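PDB 7LR8: uncharacterized protein ScGH5_18 from Streptomyces cattleya, which is a GH5 subfamily 18 glycoside hydrolase that probably cleaves the Man-beta-1,4-GlcNAc disaccharide during bacterial N-glycan degradation. Local coordinates for residues B[118-123]-B[166-171]; B[156-161]-B[207-212]; B[242-247]-B[289-294]. The protein carries 1 engineered substitution. All coordinates share one frame; numbering follows the deposited sequence.

The catalytic domain is an eight-stranded (beta/alpha)8 barrel, and all three contacts join neighbouring parts of it. Contact 1 opens at 118-123, just before and into helix 122-139. It closes at 166-171, where helix 170-187 begins, closing a chain loop that holds helix 122-139 and strand 145-152. Contact 2 starts within this span, at 156-161, and closes at 207-212, the entry to helix 211-216. Contacts 1 and 2 therefore cross along the chain. They also touch: Phe-119 packs on Phe-209, and Asp-166 N probably bonds to Phe-157 O. Contact 3 follows in series, about 34 Å from contact 1 between centres. It joins helix 240-253 to helix 281-293 around strand 264-269.

Contact 1 (B[118-123]-B[166-171]); sequences LFTDPD and DRVTPE. With AE3 (2-(2-ethoxyethoxy)ethanol), chain F.
The carboxylate of Asp-166 ties the two segments together. Its OD2 accepts Leu-118 N at 3.0 Å, with an N-H...O angle of 158°. The N-H comes from above the carboxylate plane, 57° out of it. The other oxygen, OD1, forms a salt bridge with Arg-115. Replacing Asp-166 with alanine removes both oxygens and would probably leave Leu-118 N without its acceptor and Arg-115 without this countercharge. The contact joins two loops of the (beta/alpha)8 barrel that lead into neighbouring helices, 122-139 and 170-187. Both helices are capped: Asp-121 is the N-cap of the first and Thr-169 that of the second. Phe-119 meets the other segment with its ring and with its CB. Its CG lies opposite the carbonyl carbon (chi1 -54°), which turns the ring edge to Asp-166 O while CB faces Val-168. CD2 is 3.6 Å from that oxygen, which is buried without a hydrogen-bond partner. In one of its two conformers Val-168 packs CG1 on Phe-119 CB and Thr-120 CG2, so this contact is less certain. Trp-176 meets the Phe-119 ring edge-to-face. A bound 2-(2-ethoxyethoxy)ethanol, hydrogen-bonded to Arg-179, has its C5 3.3 Å from Thr-120 O.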
loop_
_atom_site.group_PDB
_atom_site.type_symbol
_atom_site.label_atom_id
_atom_site.label_comp_id
_atom_site.label_asym_id
_atom_site.label_seq_id
_atom_site.Cartn_x
_atom_site.Cartn_y
_atom_site.Cartn_z
ATOM N N LEU B 118 12.202 1.820 7.420
ATOM C CA LEU B 118 11.254 1.400 8.454
ATOM C C LEU B 118 11.907 1.305 9.816
ATOM O O LEU B 118 11.219 1.401 10.842
ATOM C CB LEU B 118 10.645 0.028 8.112
ATOM C CG LEU B 118 9.686 -0.016 6.934
ATOM C CD1 LEU B 118 9.152 -1.457 6.806
ATOM C CD2 LEU B 118 8.558 0.997 7.116
ATOM N N PHE B 119 13.223 1.101 9.852
ATOM C CA PHE B 119 13.919 0.855 11.102
ATOM C C PHE B 119 14.721 2.043 11.614
ATOM O O PHE B 119 15.048 2.065 12.805
ATOM C CB PHE B 119 14.857 -0.335 10.945
ATOM C CG PHE B 119 14.176 -1.574 10.445
ATOM C CD1 PHE B 119 13.364 -2.310 11.285
ATOM C CD2 PHE B 119 14.328 -1.986 9.124
ATOM C CE1 PHE B 119 12.725 -3.453 10.831
ATOM C CE2 PHE B 119 13.698 -3.142 8.658
ATOM C CZ PHE B 119 12.891 -3.866 9.518
ATOM N N THR B 120 15.045 3.024 10.765
ATOM C CA THR B 120 15.921 4.130 11.156
ATOM C C THR B 120 15.362 5.528 10.918
ATOM O O THR B 120 15.921 6.489 11.477
ATOM C CB THR B 120 17.278 4.048 10.431
ATOM O OG1 THR B 120 17.093 4.263 9.022
ATOM C CG2 THR B 120 17.953 2.690 10.682
ATOM N N ASP B 121 14.333 5.703 10.091
ATOM C CA ASP B 121 13.879 7.065 9.816
ATOM C C ASP B 121 13.246 7.663 11.065
ATOM O O ASP B 121 12.319 7.077 11.616
ATOM C CB ASP B 121 12.869 7.115 8.681
ATOM C CG ASP B 121 12.416 8.533 8.402
ATOM O OD1 ASP B 121 13.122 9.230 7.627
ATOM O OD2 ASP B 121 11.397 8.974 8.991
ATOM N N PRO B 122 13.682 8.849 11.510
ATOM C CA PRO B 122 13.153 9.377 12.781
ATOM C C PRO B 122 11.644 9.534 12.791
ATOM O O PRO B 122 11.006 9.272 13.816
ATOM C CB PRO B 122 13.862 10.736 12.923
ATOM C CG PRO B 122 15.054 10.651 12.026
ATOM C CD PRO B 122 14.663 9.751 10.886
ATOM N N ASP B 123 11.051 9.983 11.687
ATOM C CA ASP B 123 9.617 10.244 11.691
ATOM C C ASP B 123 8.803 8.960 11.530
ATOM O O ASP B 123 7.769 8.805 12.187
ATOM C CB ASP B 123 9.266 11.266 10.609
ATOM C CG ASP B 123 9.852 12.647 10.910
ATOM O OD1 ASP B 123 9.847 13.038 12.100
ATOM O OD2 ASP B 123 10.323 13.326 9.970
ATOM N N ASP B 166 14.906 -2.507 3.449
ATOM C CA ASP B 166 15.366 -1.375 4.258
ATOM C C ASP B 166 16.509 -1.906 5.109
ATOM O O ASP B 166 16.285 -2.531 6.153
ATOM C CB ASP B 166 14.253 -0.820 5.141
ATOM C CG ASP B 166 13.273 0.031 4.383
ATOM O OD1 ASP B 166 13.633 0.517 3.294
ATOM O OD2 ASP B 166 12.145 0.210 4.880
ATOM N N ARG B 167 17.735 -1.657 4.671
ATOM C CA ARG B 167 18.886 -2.274 5.304
ATOM C C ARG B 167 19.186 -1.628 6.651
ATOM O O ARG B 167 19.017 -0.417 6.834
ATOM C CB ARG B 167 20.098 -2.201 4.378
ATOM C CG ARG B 167 19.922 -3.105 3.165
ATOM C CD ARG B 167 21.204 -3.346 2.393
ATOM N NE ARG B 167 20.935 -4.145 1.200
ATOM C CZ ARG B 167 20.411 -3.656 0.079
ATOM N NH1 ARG B 167 20.107 -2.368 -0.008
ATOM N NH2 ARG B 167 20.193 -4.454 -0.959
ATOM N N VAL B 168 19.627 -2.447 7.602
ATOM C CA VAL B 168 19.972 -1.979 8.938
ATOM C C VAL B 168 21.102 -2.838 9.473
ATOM O O VAL B 168 21.231 -4.013 9.120
ATOM C CB VAL B 168 18.765 -2.038 9.903
ATOM C CG1 VAL B 168 17.912 -0.823 9.722
ATOM C CG2 VAL B 168 17.969 -3.337 9.681
ATOM N N THR B 169 21.907 -2.252 10.347
ATOM C CA THR B 169 22.913 -3.021 11.056
ATOM C C THR B 169 22.240 -3.756 12.206
ATOM O O THR B 169 21.127 -3.408 12.602
ATOM C CB THR B 169 24.014 -2.111 11.597
ATOM O OG1 THR B 169 23.500 -1.313 12.675
ATOM C CG2 THR B 169 24.547 -1.203 10.498
ATOM N N PRO B 170 22.884 -4.792 12.745
ATOM C CA PRO B 170 22.319 -5.438 13.942
ATOM C C PRO B 170 22.124 -4.476 15.101
ATOM O O PRO B 170 21.108 -4.556 15.799
ATOM C CB PRO B 170 23.347 -6.530 14.259
ATOM C CG PRO B 170 23.947 -6.861 12.919
ATOM C CD PRO B 170 24.035 -5.541 12.204
ATOM N N GLU B 171 23.054 -3.537 15.306
ATOM C CA GLU B 171 22.892 -2.578 16.396
ATOM C C GLU B 171 21.658 -1.705 16.191
ATOM O O GLU B 171 20.937 -1.405 17.152
ATOM C CB GLU B 171 24.144 -1.707 16.534
ATOM C CG GLU B 171 24.132 -0.822 17.778
ATOM C CD GLU B 171 24.932 0.461 17.607
ATOM O OE1 GLU B 171 25.802 0.508 16.711
ATOM O OE2 GLU B 171 24.690 1.423 18.370
HETATM C C1 AE3 F . 16.541 9.508 19.271
HETATM C C2 AE3 F . 17.070 9.789 17.868
HETATM O O2 AE3 F . 16.005 9.859 16.964
HETATM C C3 AE3 F . 16.263 9.208 15.755
HETATM C C4 AE3 F . 15.375 7.970 15.658
HETATM O O3 AE3 F . 15.998 6.998 14.867
HETATM C C5 AE3 F . 15.222 5.853 14.648
HETATM C C6 AE3 F . 15.674 4.730 15.581
HETATM O O4 AE3 F . 14.974 4.810 16.792
#

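Contact 2 (B[156-161]-B[207-212])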
loop_
_atom_site.group_PDB
_atom_site.type_symbol
_atom_site.label_atom_id
_atom_site.label_comp_id
_atom_site.label_asym_id
_atom_site.label_seq_id
_atom_site.Cartn_x
_atom_site.Cartn_y
_atom_site.Cartn_z
ATOM N N GLN B 156 11.812 -9.545 7.855
ATOM C CA GLN B 156 11.896 -9.869 6.431
ATOM C C GLN B 156 12.052 -8.629 5.554
ATOM O O GLN B 156 12.395 -8.772 4.380
ATOM C CB GLN B 156 10.677 -10.694 5.986
ATOM C CG GLN B 156 9.367 -9.906 5.897
ATOM C CD GLN B 156 9.018 -9.470 4.490
ATOM O OE1 GLN B 156 9.141 -10.232 3.539
ATOM N NE2 GLN B 156 8.570 -8.224 4.358
ATOM N N PHE B 157 11.848 -7.424 6.093
ATOM C CA PHE B 157 12.108 -6.211 5.329
ATOM C C PHE B 157 13.572 -5.795 5.352
ATOM O O PHE B 157 13.928 -4.832 4.661
ATOM C CB PHE B 157 11.261 -5.048 5.864
ATOM C CG PHE B 157 9.790 -5.178 5.566
ATOM C CD1 PHE B 157 9.294 -4.842 4.307
ATOM C CD2 PHE B 157 8.900 -5.608 6.554
ATOM C CE1 PHE B 157 7.940 -4.947 4.030
ATOM C CE2 PHE B 157 7.548 -5.727 6.283
ATOM C CZ PHE B 157 7.066 -5.389 5.016
ATOM N N SER B 158 14.421 -6.479 6.127
ATOM C CA SER B 158 15.701 -5.915 6.533
ATOM C C SER B 158 16.877 -6.364 5.678
ATOM O O SER B 158 17.978 -5.817 5.835
ATOM C CB SER B 158 15.981 -6.231 8.018
ATOM O OG SER B 158 16.374 -7.576 8.231
ATOM N N GLY B 159 16.677 -7.305 4.765
ATOM C CA GLY B 159 17.776 -7.735 3.920
ATOM C C GLY B 159 17.352 -8.836 2.973
ATOM O O GLY B 159 16.164 -9.140 2.823
ATOM N N HIS B 160 18.355 -9.413 2.319
ATOM C CA HIS B 160 18.144 -10.546 1.427
ATOM C C HIS B 160 17.318 -11.630 2.128
ATOM O O HIS B 160 17.517 -11.885 3.328
ATOM C CB HIS B 160 19.500 -11.108 0.989
ATOM C CG HIS B 160 19.406 -12.322 0.115
ATOM N ND1 HIS B 160 19.295 -13.600 0.621
ATOM C CD2 HIS B 160 19.410 -12.450 -1.233
ATOM C CE1 HIS B 160 19.231 -14.463 -0.378
ATOM N NE2 HIS B 160 19.297 -13.791 -1.514
ATOM N N PRO B 161 16.397 -12.309 1.418
ATOM C CA PRO B 161 16.086 -12.199 -0.013
ATOM C C PRO B 161 14.983 -11.192 -0.397
ATOM O O PRO B 161 14.495 -11.276 -1.535
ATOM C CB PRO B 161 15.644 -13.627 -0.361
ATOM C CG PRO B 161 14.964 -14.080 0.869
ATOM C CD PRO B 161 15.721 -13.471 2.023
ATOM N N HIS B 207 22.274 -11.715 8.395
ATOM C CA HIS B 207 20.944 -11.142 8.598
ATOM C C HIS B 207 20.962 -10.214 9.813
ATOM O O HIS B 207 21.534 -10.571 10.848
ATOM C CB HIS B 207 19.920 -12.271 8.777
ATOM C CG HIS B 207 18.500 -11.801 8.851
ATOM N ND1 HIS B 207 17.834 -11.266 7.768
ATOM C CD2 HIS B 207 17.610 -11.815 9.875
ATOM C CE1 HIS B 207 16.596 -10.967 8.123
ATOM N NE2 HIS B 207 16.439 -11.277 9.400
ATOM N N PRO B 208 20.368 -9.018 9.720
ATOM C CA PRO B 208 20.566 -8.011 10.780
ATOM C C PRO B 208 19.891 -8.363 12.087
ATOM O O PRO B 208 20.328 -7.889 13.146
ATOM C CB PRO B 208 19.955 -6.734 10.177
ATOM C CG PRO B 208 19.860 -6.987 8.721
ATOM C CD PRO B 208 19.655 -8.466 8.559
ATOM N N PHE B 209 18.813 -9.136 12.045
ATOM C CA PHE B 209 18.125 -9.556 13.254
ATOM C C PHE B 209 18.755 -10.861 13.704
ATOM O O PHE B 209 18.874 -11.799 12.909
ATOM C CB PHE B 209 16.624 -9.704 13.000
ATOM C CG PHE B 209 15.887 -8.382 12.937
ATOM C CD1 PHE B 209 15.906 -7.609 11.781
ATOM C CD2 PHE B 209 15.158 -7.929 14.030
ATOM C CE1 PHE B 209 15.219 -6.386 11.725
ATOM C CE2 PHE B 209 14.471 -6.715 13.987
ATOM C CZ PHE B 209 14.504 -5.937 12.831
ATOM N N THR B 210 19.214 -10.900 14.952
ATOM C CA THR B 210 20.090 -11.969 15.406
ATOM C C THR B 210 19.389 -12.905 16.382
ATOM O O THR B 210 18.321 -12.585 16.919
ATOM C CB THR B 210 21.338 -11.388 16.085
ATOM O OG1 THR B 210 20.957 -10.739 17.309
ATOM C CG2 THR B 210 22.042 -10.381 15.164
ATOM N N PRO B 211 19.962 -14.088 16.632
ATOM C CA PRO B 211 19.424 -14.926 17.716
ATOM C C PRO B 211 19.434 -14.218 19.058
ATOM O O PRO B 211 18.509 -14.383 19.860
ATOM C CB PRO B 211 20.357 -16.142 17.715
ATOM C CG PRO B 211 20.943 -16.184 16.324
ATOM C CD PRO B 211 21.071 -14.745 15.913
ATOM N N ALA B 212 20.465 -13.421 19.323
ATOM C CA ALA B 212 20.515 -12.681 20.578
ATOM C C ALA B 212 19.339 -11.712 20.704
ATOM O O ALA B 212 18.760 -11.574 21.790
ATOM C CB ALA B 212 21.845 -11.940 20.690
HETATM O O HOH W 1 19.089 -10.828 5.276
#
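His-207 turns its imidazole to Ser-158, with CE1 3.4 Å from Ser-158 OG. No direct hydrogen bond joins the two. Its CG is anti to the backbone N (chi1 -174°), which carries the ring over to the 156-161 loop although the CB does not point there. A water bridges the segments at the ring edge, lying in the ring plane. It donates to His-160 O at 2.7 Å. It is also hydrogen-bonded to His-207 ND1, at 2.8 Å. On the far side of the imidazole, NE2 is bonded to Asn-155 ND2. The same asparagine accepts Ser-158 OG with its backbone O, so one residue fixes both sides of the meeting point.

Pro-208 comes next. Its CD lies 3.3 Å above the plane of the His-207 ring, shifted toward the rim. The same CD is 3.4 Å from Ser-158 OG. Its CG meets the backbone at Ser-158 O. The contact joins the loop after strand 145-152 of the (beta/alpha)8 barrel to the entry of helix 211-216. It lies close to the substrate site: the His-207 side chain is about 8 Å from that of the engineered Ala-153. A bound N-acetylglucosamine is about 10 Å from the same histidine side chain.

Phe-209 presents its ring edge to Ser-158. CD1 is 3.6 Å from Ser-158 OG, and CE1 faces Ser-158 CB, which lies in the ring plane. The ring also packs on Ala-173 and Leu-177 of helix 170-187. Thr-210 then stands at the N-cap of helix 211-216.

Contact 3 (B[242-247]-B[289-294]); sequences TAQHAA and IDAVLD
Helix segments 242-247 and 289-293 run in roughly the same direction, with a signed crossing angle of -36°. Their axes come within 7.7 Å of each other. Alanines at 246, 247 and 291 allow this close approach; the CA atoms of Ala-247 and Val-292 are 4.5 Å apart. The first helix is kinked here, since the backbone N atoms of Ala-246 and Ala-247 lack the usual helical bond to the preceding turn. Val-292 fills in beside the kink. Its CG2 packs against Ala-246 CB at 3.5 Å and sits 3.6 Å from Ala-247 N. With CG1 anti to the backbone N (chi1 171°), CG2 is the branch left facing the first helix. Ala-247 and Ala-291 meet methyl to methyl, CB to CB, at 4.1 Å.

Gln-244 reaches across by a bend at chi2 (-82°). This lays its amide over the methyl of Ala-291, with OE1 3.4 Å from Ala-291 CB. CD and NE2 are almost as near, so the methyl lies against the flat of the amide. A water links the same two residues. It donates to Gln-244 OE1 at 2.9 Å and to Ala-291 O at 2.8 Å. Gln-244 also touches Met-387 and Thr-390 of helix 381-391, so it lies between three helices. On the other side of the first helix, His-245 points away and its ND1 bonds to Ser-225. The two helices follow strands 221-225 and 264-269 of the parallel sheet. Such side-by-side packing of successive helices forms the outer layer of a (beta/alpha)8 barrel, the fold of GH5 enzymes.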
loop_
_atom_site.group_PDB
_atom_site.type_symbol
_atom_site.label_atom_id
_atom_site.label_comp_id
_atom_site.label_asym_id
_atom_site.label_seq_id
_atom_site.Cartn_x
_atom_site.Cartn_y
_atom_site.Cartn_z
ATOM N N THR B 242 11.726 -33.260 9.657
ATOM C CA THR B 242 10.524 -32.486 9.375
ATOM C C THR B 242 9.582 -32.485 10.576
ATOM O O THR B 242 8.999 -31.447 10.907
ATOM C CB THR B 242 9.843 -33.033 8.122
ATOM O OG1 THR B 242 10.668 -32.745 6.984
ATOM C CG2 THR B 242 8.484 -32.393 7.914
ATOM N N ALA B 243 9.468 -33.620 11.272
ATOM C CA ALA B 243 8.568 -33.711 12.425
ATOM C C ALA B 243 9.114 -32.972 13.640
ATOM O O ALA B 243 8.340 -32.540 14.501
ATOM C CB ALA B 243 8.318 -35.172 12.791
ATOM N N GLN B 244 10.431 -32.857 13.751
ATOM C CA GLN B 244 11.057 -32.286 14.929
ATOM C C GLN B 244 11.497 -30.845 14.713
ATOM O O GLN B 244 12.128 -30.258 15.598
ATOM C CB GLN B 244 12.256 -33.152 15.338
ATOM C CG GLN B 244 11.889 -34.562 15.848
ATOM C CD GLN B 244 11.472 -34.549 17.307
ATOM O OE1 GLN B 244 11.755 -33.596 18.036
ATOM N NE2 GLN B 244 10.815 -35.612 17.742
ATOM N N HIS B 245 11.186 -30.257 13.557
ATOM C CA HIS B 245 11.736 -28.943 13.258
ATOM C C HIS B 245 11.285 -27.903 14.279
ATOM O O HIS B 245 12.078 -27.053 14.700
ATOM C CB HIS B 245 11.357 -28.520 11.836
ATOM C CG HIS B 245 11.948 -27.202 11.438
ATOM N ND1 HIS B 245 11.345 -25.992 11.727
ATOM C CD2 HIS B 245 13.120 -26.905 10.828
ATOM C CE1 HIS B 245 12.110 -25.010 11.284
ATOM N NE2 HIS B 245 13.197 -25.535 10.747
ATOM N N ALA B 246 10.025 -27.957 14.701
ATOM C CA ALA B 246 9.548 -26.948 15.644
ATOM C C ALA B 246 10.183 -27.126 17.023
ATOM O O ALA B 246 10.548 -26.138 17.672
ATOM C CB ALA B 246 8.023 -26.987 15.729
ATOM N N ALA B 247 10.317 -28.375 17.493
ATOM C CA ALA B 247 11.027 -28.626 18.746
ATOM C C ALA B 247 12.484 -28.187 18.646
ATOM O O ALA B 247 13.066 -27.697 19.619
ATOM C CB ALA B 247 10.940 -30.114 19.115
ATOM N N ILE B 289 3.427 -31.525 17.360
ATOM C CA ILE B 289 3.023 -31.080 18.688
ATOM C C ILE B 289 3.580 -32.010 19.766
ATOM O O ILE B 289 4.090 -31.539 20.790
ATOM C CB ILE B 289 1.489 -30.964 18.763
ATOM C CG1 ILE B 289 1.002 -29.868 17.815
ATOM C CG2 ILE B 289 1.040 -30.702 20.209
ATOM C CD1 ILE B 289 -0.502 -29.705 17.790
ATOM N N ASP B 290 3.512 -33.337 19.560
ATOM C CA ASP B 290 4.127 -34.245 20.527
ATOM C C ASP B 290 5.604 -33.915 20.716
ATOM O O ASP B 290 6.110 -33.917 21.844
ATOM C CB ASP B 290 3.986 -35.704 20.090
ATOM C CG ASP B 290 2.578 -36.246 20.255
ATOM O OD1 ASP B 290 1.807 -35.712 21.075
ATOM O OD2 ASP B 290 2.247 -37.233 19.563
ATOM N N ALA B 291 6.312 -33.627 19.621
ATOM C CA ALA B 291 7.730 -33.307 19.741
ATOM C C ALA B 291 7.939 -31.999 20.503
ATOM O O ALA B 291 8.837 -31.903 21.347
ATOM C CB ALA B 291 8.368 -33.228 18.352
ATOM N N VAL B 292 7.103 -30.997 20.246
ATOM C CA VAL B 292 7.271 -29.713 20.922
ATOM C C VAL B 292 6.910 -29.833 22.397
ATOM O O VAL B 292 7.605 -29.296 23.269
ATOM C CB VAL B 292 6.440 -28.629 20.222
ATOM C CG1 VAL B 292 6.440 -27.353 21.062
ATOM C CG2 VAL B 292 7.017 -28.342 18.852
ATOM N N LEU B 293 5.832 -30.552 22.706
ATOM C CA LEU B 293 5.427 -30.678 24.101
ATOM C C LEU B 293 6.371 -31.558 24.917
ATOM O O LEU B 293 6.222 -31.625 26.142
ATOM C CB LEU B 293 3.991 -31.216 24.182
ATOM C CG LEU B 293 2.877 -30.289 23.669
ATOM C CD1 LEU B 293 1.513 -30.926 23.906
ATOM C CD2 LEU B 293 2.941 -28.918 24.312
ATOM N N ASP B 294 7.332 -32.228 24.280
ATOM C CA ASP B 294 8.434 -32.878 24.982
ATOM C C ASP B 294 9.578 -31.905 25.302
ATOM O O ASP B 294 10.641 -32.337 25.758
ATOM C CB ASP B 294 8.953 -34.058 24.151
ATOM C CG ASP B 294 9.806 -35.019 24.954
ATOM O OD1 ASP B 294 9.424 -35.361 26.100
ATOM O OD2 ASP B 294 10.860 -35.442 24.421
HETATM O O HOH W 2 11.165 -33.343 20.869
#